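Local atomic coordinates of Pbp related beta-lactamase (Pyrococcus abyssi, PDB entry 2QMI), a protein that probably acts as a self-compartmentalising peptidase of the penicillin-binding protein and serine beta-lactamase family, assembled as an octamer. Residues T53-G58 / D209-Y214; G307-Y312 / L326-G331. One frame throughout, in Å; residues are numbered along the deposited sequence.

Contact 1. Residues T53-G58 / D209-Y214; sequences TIYGIG and DVAMGY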
ATOM      1  N   THR A  53      43.453 -11.707   9.409  1.00 22.17           N
ATOM      2  CA  THR A  53      42.027 -11.811   9.747  1.00 21.86           C
ATOM      3  C   THR A  53      41.455 -13.229   9.664  1.00 20.49           C
ATOM      4  O   THR A  53      41.739 -13.993   8.740  1.00 21.99           O
ATOM      5  CB  THR A  53      41.160 -10.831   8.890  1.00 21.68           C
ATOM      6  OG1 THR A  53      39.765 -11.033   9.177  1.00 25.11           O
ATOM      7  CG2 THR A  53      41.391 -11.054   7.432  1.00 25.16           C
ATOM      8  N   ILE A  54      40.646 -13.569  10.657  1.00 20.48           N
ATOM      9  CA  ILE A  54      40.037 -14.883  10.751  1.00 20.27           C
ATOM     10  C   ILE A  54      38.601 -14.940  10.219  1.00 20.89           C
ATOM     11  O   ILE A  54      37.772 -14.092  10.543  1.00 18.58           O
ATOM     12  CB  ILE A  54      40.090 -15.366  12.221  1.00 20.73           C
ATOM     13  CG1 ILE A  54      41.512 -15.851  12.527  1.00 22.93           C
ATOM     14  CG2 ILE A  54      39.061 -16.450  12.475  1.00 20.14           C
ATOM     15  CD1 ILE A  54      41.756 -16.195  13.972  1.00 25.94           C
ATOM     16  N   TYR A  55      38.335 -15.954   9.393  1.00 19.65           N
ATOM     17  CA  TYR A  55      37.018 -16.179   8.798  1.00 21.07           C
ATOM     18  C   TYR A  55      36.628 -17.629   9.038  1.00 21.50           C
ATOM     19  O   TYR A  55      37.458 -18.448   9.429  1.00 22.47           O
ATOM     20  CB  TYR A  55      37.040 -15.996   7.277  1.00 19.62           C
ATOM     21  CG  TYR A  55      37.590 -14.701   6.737  1.00 19.41           C
ATOM     22  CD1 TYR A  55      36.753 -13.780   6.104  1.00 18.83           C
ATOM     23  CD2 TYR A  55      38.958 -14.440   6.767  1.00 18.38           C
ATOM     24  CE1 TYR A  55      37.271 -12.632   5.503  1.00 19.79           C
ATOM     25  CE2 TYR A  55      39.488 -13.301   6.173  1.00 19.60           C
ATOM     26  CZ  TYR A  55      38.645 -12.397   5.542  1.00 20.14           C
ATOM     27  OH  TYR A  55      39.174 -11.267   4.961  1.00 18.94           O
ATOM     28  N   GLY A  56      35.363 -17.946   8.781  1.00 21.23           N
ATOM     29  CA  GLY A  56      34.925 -19.323   8.911  1.00 18.20           C
ATOM     30  C   GLY A  56      35.347 -19.958   7.595  1.00 19.54           C
ATOM     31  O   GLY A  56      35.349 -19.276   6.567  1.00 18.86           O
ATOM     32  N   ILE A  57      35.705 -21.238   7.590  1.00 18.48           N
ATOM     33  CA  ILE A  57      36.140 -21.848   6.339  1.00 18.61           C
ATOM     34  C   ILE A  57      35.173 -22.880   5.779  1.00 19.22           C
ATOM     35  O   ILE A  57      35.363 -23.370   4.668  1.00 18.75           O
ATOM     36  CB  ILE A  57      37.546 -22.493   6.483  1.00 19.93           C
ATOM     37  CG1 ILE A  57      37.478 -23.747   7.356  1.00 19.71           C
ATOM     38  CG2 ILE A  57      38.507 -21.487   7.098  1.00 17.63           C
ATOM     39  CD1 ILE A  57      38.778 -24.535   7.378  1.00 21.06           C
ATOM     40  N   GLY A  58      34.137 -23.202   6.547  1.00 18.88           N
ATOM     41  CA  GLY A  58      33.158 -24.173   6.095  1.00 19.11           C
ATOM     42  C   GLY A  58      33.705 -25.547   5.748  1.00 19.27           C
ATOM     43  O   GLY A  58      34.584 -26.070   6.423  1.00 20.04           O
ATOM     44  N   ASP A 209      41.814  -9.933  15.522  1.00 25.49           N
ATOM     45  CA  ASP A 209      41.615  -9.739  14.086  1.00 23.52           C
ATOM     46  C   ASP A 209      40.678 -10.826  13.539  1.00 23.09           C
ATOM     47  O   ASP A 209      41.121 -11.850  13.012  1.00 22.36           O
ATOM     48  CB  ASP A 209      42.955  -9.786  13.344  1.00 23.26           C
ATOM     49  CG  ASP A 209      42.852  -9.270  11.913  1.00 24.63           C
ATOM     50  OD1 ASP A 209      41.746  -9.332  11.335  1.00 24.09           O
ATOM     51  OD2 ASP A 209      43.879  -8.811  11.362  1.00 23.39           O
ATOM     52  N   VAL A 210      39.377 -10.582  13.670  1.00 21.64           N
ATOM     53  CA  VAL A 210      38.351 -11.518  13.227  1.00 21.36           C
ATOM     54  C   VAL A 210      37.321 -10.741  12.424  1.00 20.75           C
ATOM     55  O   VAL A 210      36.946  -9.627  12.797  1.00 20.72           O
ATOM     56  CB  VAL A 210      37.642 -12.185  14.443  1.00 23.04           C
ATOM     57  CG1 VAL A 210      36.596 -13.196  13.967  1.00 22.19           C
ATOM     58  CG2 VAL A 210      38.678 -12.867  15.337  1.00 23.29           C
ATOM     59  N   ALA A 211      36.868 -11.328  11.323  1.00 18.74           N
ATOM     60  CA  ALA A 211      35.895 -10.664  10.474  1.00 20.80           C
ATOM     61  C   ALA A 211      34.462 -11.030  10.823  1.00 19.98           C
ATOM     62  O   ALA A 211      34.159 -12.174  11.174  1.00 19.57           O
ATOM     63  CB  ALA A 211      36.165 -10.989   9.012  1.00 19.96           C
ATOM     64  N   MET A 212      33.590 -10.035  10.731  1.00 20.38           N
ATOM     65  CA  MET A 212      32.170 -10.223  10.987  1.00 19.88           C
ATOM     66  C   MET A 212      31.596 -10.820   9.700  1.00 19.66           C
ATOM     67  O   MET A 212      32.058 -10.498   8.609  1.00 18.93           O
ATOM     68  CB  MET A 212      31.513  -8.868  11.284  1.00 21.17           C
ATOM     69  CG  MET A 212      29.983  -8.878  11.300  1.00 19.64           C
ATOM     70  SD  MET A 212      29.295 -10.103  12.430  1.00 20.24           S
ATOM     71  CE  MET A 212      29.645  -9.332  14.025  1.00 17.07           C
ATOM     72  N   GLY A 213      30.614 -11.707   9.830  1.00 20.34           N
ATOM     73  CA  GLY A 213      30.014 -12.296   8.650  1.00 19.52           C
ATOM     74  C   GLY A 213      29.012 -11.329   8.043  1.00 21.07           C
ATOM     75  O   GLY A 213      28.574 -10.388   8.712  1.00 19.57           O
ATOM     76  N   TYR A 214      28.655 -11.548   6.777  1.00 21.20           N
ATOM     77  CA  TYR A 214      27.685 -10.693   6.093  1.00 21.30           C
ATOM     78  C   TYR A 214      26.813 -11.461   5.103  1.00 23.22           C
ATOM     79  O   TYR A 214      27.273 -12.341   4.371  1.00 21.23           O
ATOM     80  CB  TYR A 214      28.393  -9.538   5.370  1.00 19.50           C
ATOM     81  CG  TYR A 214      28.951  -8.496   6.310  1.00 19.69           C
ATOM     82  CD1 TYR A 214      28.124  -7.528   6.885  1.00 19.45           C
ATOM     83  CD2 TYR A 214      30.298  -8.507   6.667  1.00 18.25           C
ATOM     84  CE1 TYR A 214      28.630  -6.602   7.788  1.00 19.72           C
ATOM     85  CE2 TYR A 214      30.810  -7.590   7.572  1.00 17.75           C
ATOM     86  CZ  TYR A 214      29.980  -6.643   8.131  1.00 19.21           C
ATOM     87  OH  TYR A 214      30.493  -5.754   9.050  1.00 20.24           O
TER

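Contact 2. Residues G307-Y312 / L326-G331; sequences GMYTGY and LENSSG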
ATOM      1  N   GLY A 307      27.257 -19.678   4.715  1.00 19.23           N
ATOM      2  CA  GLY A 307      26.317 -18.599   4.501  1.00 20.22           C
ATOM      3  C   GLY A 307      26.939 -17.219   4.564  1.00 18.79           C
ATOM      4  O   GLY A 307      27.050 -16.544   3.543  1.00 19.81           O
ATOM      5  N   MET A 308      27.348 -16.792   5.757  1.00 18.27           N
ATOM      6  CA  MET A 308      27.948 -15.472   5.913  1.00 19.31           C
ATOM      7  C   MET A 308      29.470 -15.456   5.721  1.00 19.32           C
ATOM      8  O   MET A 308      30.078 -14.395   5.746  1.00 20.02           O
ATOM      9  CB  MET A 308      27.591 -14.872   7.283  1.00 19.18           C
ATOM     10  CG  MET A 308      28.354 -15.444   8.463  1.00 18.99           C
ATOM     11  SD  MET A 308      27.801 -17.070   8.968  1.00 19.41           S
ATOM     12  CE  MET A 308      28.743 -18.036   8.041  1.00 21.56           C
ATOM     13  N   TYR A 309      30.079 -16.633   5.560  1.00 18.72           N
ATOM     14  CA  TYR A 309      31.525 -16.744   5.323  1.00 18.66           C
ATOM     15  C   TYR A 309      31.692 -17.819   4.256  1.00 17.82           C
ATOM     16  O   TYR A 309      30.947 -18.792   4.248  1.00 18.52           O
ATOM     17  CB  TYR A 309      32.295 -17.228   6.567  1.00 17.28           C
ATOM     18  CG  TYR A 309      32.300 -16.335   7.789  1.00 17.04           C
ATOM     19  CD1 TYR A 309      33.022 -15.136   7.818  1.00 15.05           C
ATOM     20  CD2 TYR A 309      31.613 -16.714   8.938  1.00 15.53           C
ATOM     21  CE1 TYR A 309      33.051 -14.342   8.975  1.00 15.26           C
ATOM     22  CE2 TYR A 309      31.636 -15.933  10.091  1.00 14.93           C
ATOM     23  CZ  TYR A 309      32.349 -14.756  10.109  1.00 15.67           C
ATOM     24  OH  TYR A 309      32.337 -14.002  11.264  1.00 15.84           O
ATOM     25  N   THR A 310      32.659 -17.645   3.358  1.00 18.22           N
ATOM     26  CA  THR A 310      32.938 -18.643   2.324  1.00 18.01           C
ATOM     27  C   THR A 310      34.447 -18.704   2.113  1.00 18.53           C
ATOM     28  O   THR A 310      35.166 -17.785   2.493  1.00 16.50           O
ATOM     29  CB  THR A 310      32.254 -18.323   0.959  1.00 17.81           C
ATOM     30  OG1 THR A 310      32.791 -17.116   0.413  1.00 17.67           O
ATOM     31  CG2 THR A 310      30.749 -18.184   1.133  1.00 17.76           C
ATOM     32  N   GLY A 311      34.925 -19.791   1.518  1.00 18.72           N
ATOM     33  CA  GLY A 311      36.350 -19.915   1.292  1.00 18.69           C
ATOM     34  C   GLY A 311      36.723 -20.998   0.302  1.00 20.42           C
ATOM     35  O   GLY A 311      35.863 -21.737  -0.182  1.00 21.71           O
ATOM     36  N   TYR A 312      38.014 -21.081  -0.002  1.00 19.22           N
ATOM     37  CA  TYR A 312      38.528 -22.080  -0.925  1.00 19.52           C
ATOM     38  C   TYR A 312      40.039 -22.228  -0.764  1.00 20.33           C
ATOM     39  O   TYR A 312      40.744 -21.255  -0.505  1.00 20.50           O
ATOM     40  CB  TYR A 312      38.233 -21.682  -2.371  1.00 19.31           C
ATOM     41  CG  TYR A 312      38.626 -22.733  -3.381  1.00 18.45           C
ATOM     42  CD1 TYR A 312      37.800 -23.830  -3.630  1.00 19.21           C
ATOM     43  CD2 TYR A 312      39.834 -22.645  -4.077  1.00 18.19           C
ATOM     44  CE1 TYR A 312      38.160 -24.810  -4.548  1.00 19.74           C
ATOM     45  CE2 TYR A 312      40.207 -23.620  -4.995  1.00 19.55           C
ATOM     46  CZ  TYR A 312      39.365 -24.699  -5.229  1.00 19.97           C
ATOM     47  OH  TYR A 312      39.717 -25.665  -6.145  1.00 21.36           O
ATOM     48  N   LEU A 326      39.795 -16.459   1.533  1.00 19.80           N
ATOM     49  CA  LEU A 326      38.707 -16.414   2.502  1.00 20.65           C
ATOM     50  C   LEU A 326      37.858 -15.176   2.229  1.00 20.83           C
ATOM     51  O   LEU A 326      38.380 -14.137   1.832  1.00 21.31           O
ATOM     52  CB  LEU A 326      39.260 -16.398   3.933  1.00 20.12           C
ATOM     53  CG  LEU A 326      39.930 -17.709   4.354  1.00 20.84           C
ATOM     54  CD1 LEU A 326      40.382 -17.634   5.802  1.00 20.06           C
ATOM     55  CD2 LEU A 326      38.947 -18.856   4.159  1.00 21.53           C
ATOM     56  N   GLU A 327      36.553 -15.288   2.446  1.00 21.00           N
ATOM     57  CA  GLU A 327      35.648 -14.183   2.177  1.00 21.12           C
ATOM     58  C   GLU A 327      34.569 -13.940   3.235  1.00 21.41           C
ATOM     59  O   GLU A 327      33.985 -14.873   3.784  1.00 21.88           O
ATOM     60  CB  GLU A 327      34.987 -14.393   0.811  1.00 21.91           C
ATOM     61  CG  GLU A 327      34.212 -13.192   0.296  1.00 21.17           C
ATOM     62  CD  GLU A 327      33.587 -13.454  -1.061  1.00 23.65           C
ATOM     63  OE1 GLU A 327      34.305 -13.977  -1.948  1.00 22.22           O
ATOM     64  OE2 GLU A 327      32.385 -13.131  -1.237  1.00 22.22           O
ATOM     65  N   ASN A 328      34.312 -12.655   3.462  1.00 21.89           N
ATOM     66  CA  ASN A 328      33.351 -12.116   4.423  1.00 22.94           C
ATOM     67  C   ASN A 328      31.876 -12.228   4.028  1.00 22.16           C
ATOM     68  O   ASN A 328      31.035 -11.544   4.602  1.00 20.30           O
ATOM     69  CB  ASN A 328      33.671 -10.637   4.647  1.00 24.20           C
ATOM     70  CG  ASN A 328      33.793 -10.296   6.095  1.00 26.91           C
ATOM     71  OD1 ASN A 328      33.822 -11.191   6.933  1.00 31.07           O
ATOM     72  ND2 ASN A 328      33.881  -9.008   6.412  1.00 26.74           N
ATOM     73  N   SER A 329      31.575 -13.071   3.045  1.00 21.79           N
ATOM     74  CA  SER A 329      30.204 -13.259   2.567  1.00 22.49           C
ATOM     75  C   SER A 329      30.237 -14.253   1.410  1.00 22.66           C
ATOM     76  O   SER A 329      31.217 -14.984   1.252  1.00 22.53           O
ATOM     77  CB  SER A 329      29.609 -11.923   2.092  1.00 22.17           C
ATOM     78  OG  SER A 329      30.393 -11.350   1.053  1.00 24.31           O
ATOM     79  N   SER A 330      29.172 -14.295   0.614  1.00 21.84           N
ATOM     80  CA  SER A 330      29.142 -15.201  -0.532  1.00 24.18           C
ATOM     81  C   SER A 330      28.844 -14.401  -1.797  1.00 23.84           C
ATOM     82  O   SER A 330      28.208 -14.901  -2.726  1.00 25.20           O
ATOM     83  CB  SER A 330      28.079 -16.287  -0.343  1.00 24.65           C
ATOM     84  OG  SER A 330      26.778 -15.739  -0.454  1.00 28.07           O
ATOM     85  N   GLY A 331      29.314 -13.156  -1.819  1.00 23.41           N
ATOM     86  CA  GLY A 331      29.095 -12.285  -2.961  1.00 24.44           C
ATOM     87  C   GLY A 331      29.776 -12.745  -4.240  1.00 25.22           C
ATOM     88  O   GLY A 331      29.225 -12.592  -5.332  1.00 24.41           O
TER
HETATM   89  O   HOH W   1      26.215 -13.796   2.179  1.00 30.16           O

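Contact 1. Residues T53-G58 / D209-Y214
Ile54 and Val210 form a single beta bridge, and both backbone hydrogen bonds between the segments use Ile54. Its N gives a hydrogen to Asp209 O (3.0 Å, 148°). Its O takes one from Ala211 N at the same length, straighter at 177°. Residues 53-55 therefore run alongside 209-211 in the same direction, and Thr53 CA adds a CA-H...O contact to Asp209 O at 3.4 Å.

Apolar contact is thin: Ile54 CB meets Val210 CG2 at 4.2 Å. Val210 points its CB away from residues 53-58, yet with CG1 anti to its N (chi1 -178°) that methyl comes within van der Waals range of Ile54 O, 3.7 Å. Ala211 points in: its CB lies 4.0 Å from Tyr55 CE1, over one ring face near the rim, and also meets Thr53 OG1.

Among the polar groups, Asp209 OD1 lies close to Thr53 CB without bonding to OG1; it is salt-bridged to Arg41, while OD2 bonds to Thr50 OG1, which also takes the Thr53 N hydrogen. Tyr55 OH binds Ser49 and Ser23.

Beyond the bridge the segments separate: strand 55-56 pairs with strand 238-239 and rests on Leu326 of strand 321-327, while strand 213-216 turns to pair with strand 222-225.

Contact 2. Residues G307-Y312 / L326-G331
Thr310 and Glu327 make a hydrogen-bonded antiparallel pair: Thr310 N donates to Glu327 O at 3.1 Å, and Glu327 N returns a bond to Thr310 O at 2.9 Å. The Thr310 side chain adds a third bond. With OG1 set between its N and carbonyl carbon (chi1 65°), the hydroxyl gives its proton to Ser329 O at 2.8 Å, approaching the carbonyl almost end-on (C=O...O angle 161°). From the same side chain, CG2 meets Ser330 CB at 3.6 Å, and OG1 lies alongside Glu327 CB. At the next pair, not hydrogen-bonded, Gly311 brings no side chain, so Leu326 CD2 can settle 4.0 Å from Gly311 CA.

These residues form the open end of the hairpin of strands 310-316 and 321-327, in the central antiparallel sheet of a beta-lactamase-like domain. Gly311 also bonds to Gly304 on strand 297-305, which probably carries the counterpart of the K(T/S)G motif; Leu326 bonds to Ser23 on the other side.

Past the strand ends, Tyr309 and Asn328 point the same way, OD1 approaching Tyr309 CE1 obliquely at 3.8 Å with the planes 37° apart, while Glu327 O sits at the ring edge. A water donates to Gly307 O and weakly accepts from Ser330 OG. Farther out, Arg41 O holds Asn328 ND2, and Glu327, whose side chain touches Pro334 at the start of helix 334-345, accepts at OE2 from Tyr332 N.

Overall arrangement
Both contacts are largely buried, with centres 8 Å apart, but contact 2 lies nearer the centre of the chain (about 9 Å against 16 Å, centre to centre); its most open point is Ser330, while contact 1 is partly exposed at Asp209 and Val210. Contact 2 joins neighbouring strands of the main sheet, close in sequence, using paired backbone bonds and a side-chain hydroxyl. Contact 1 instead ties together loops from distant parts of the chain by one isolated bridge, with a charged group beside it. They meet directly: Tyr309 OH probably hydrogen-bonds Ala211 O at 2.6 Å, and Tyr55 packs on Tyr309 and Asn328, while Arg41 serves side chains of both.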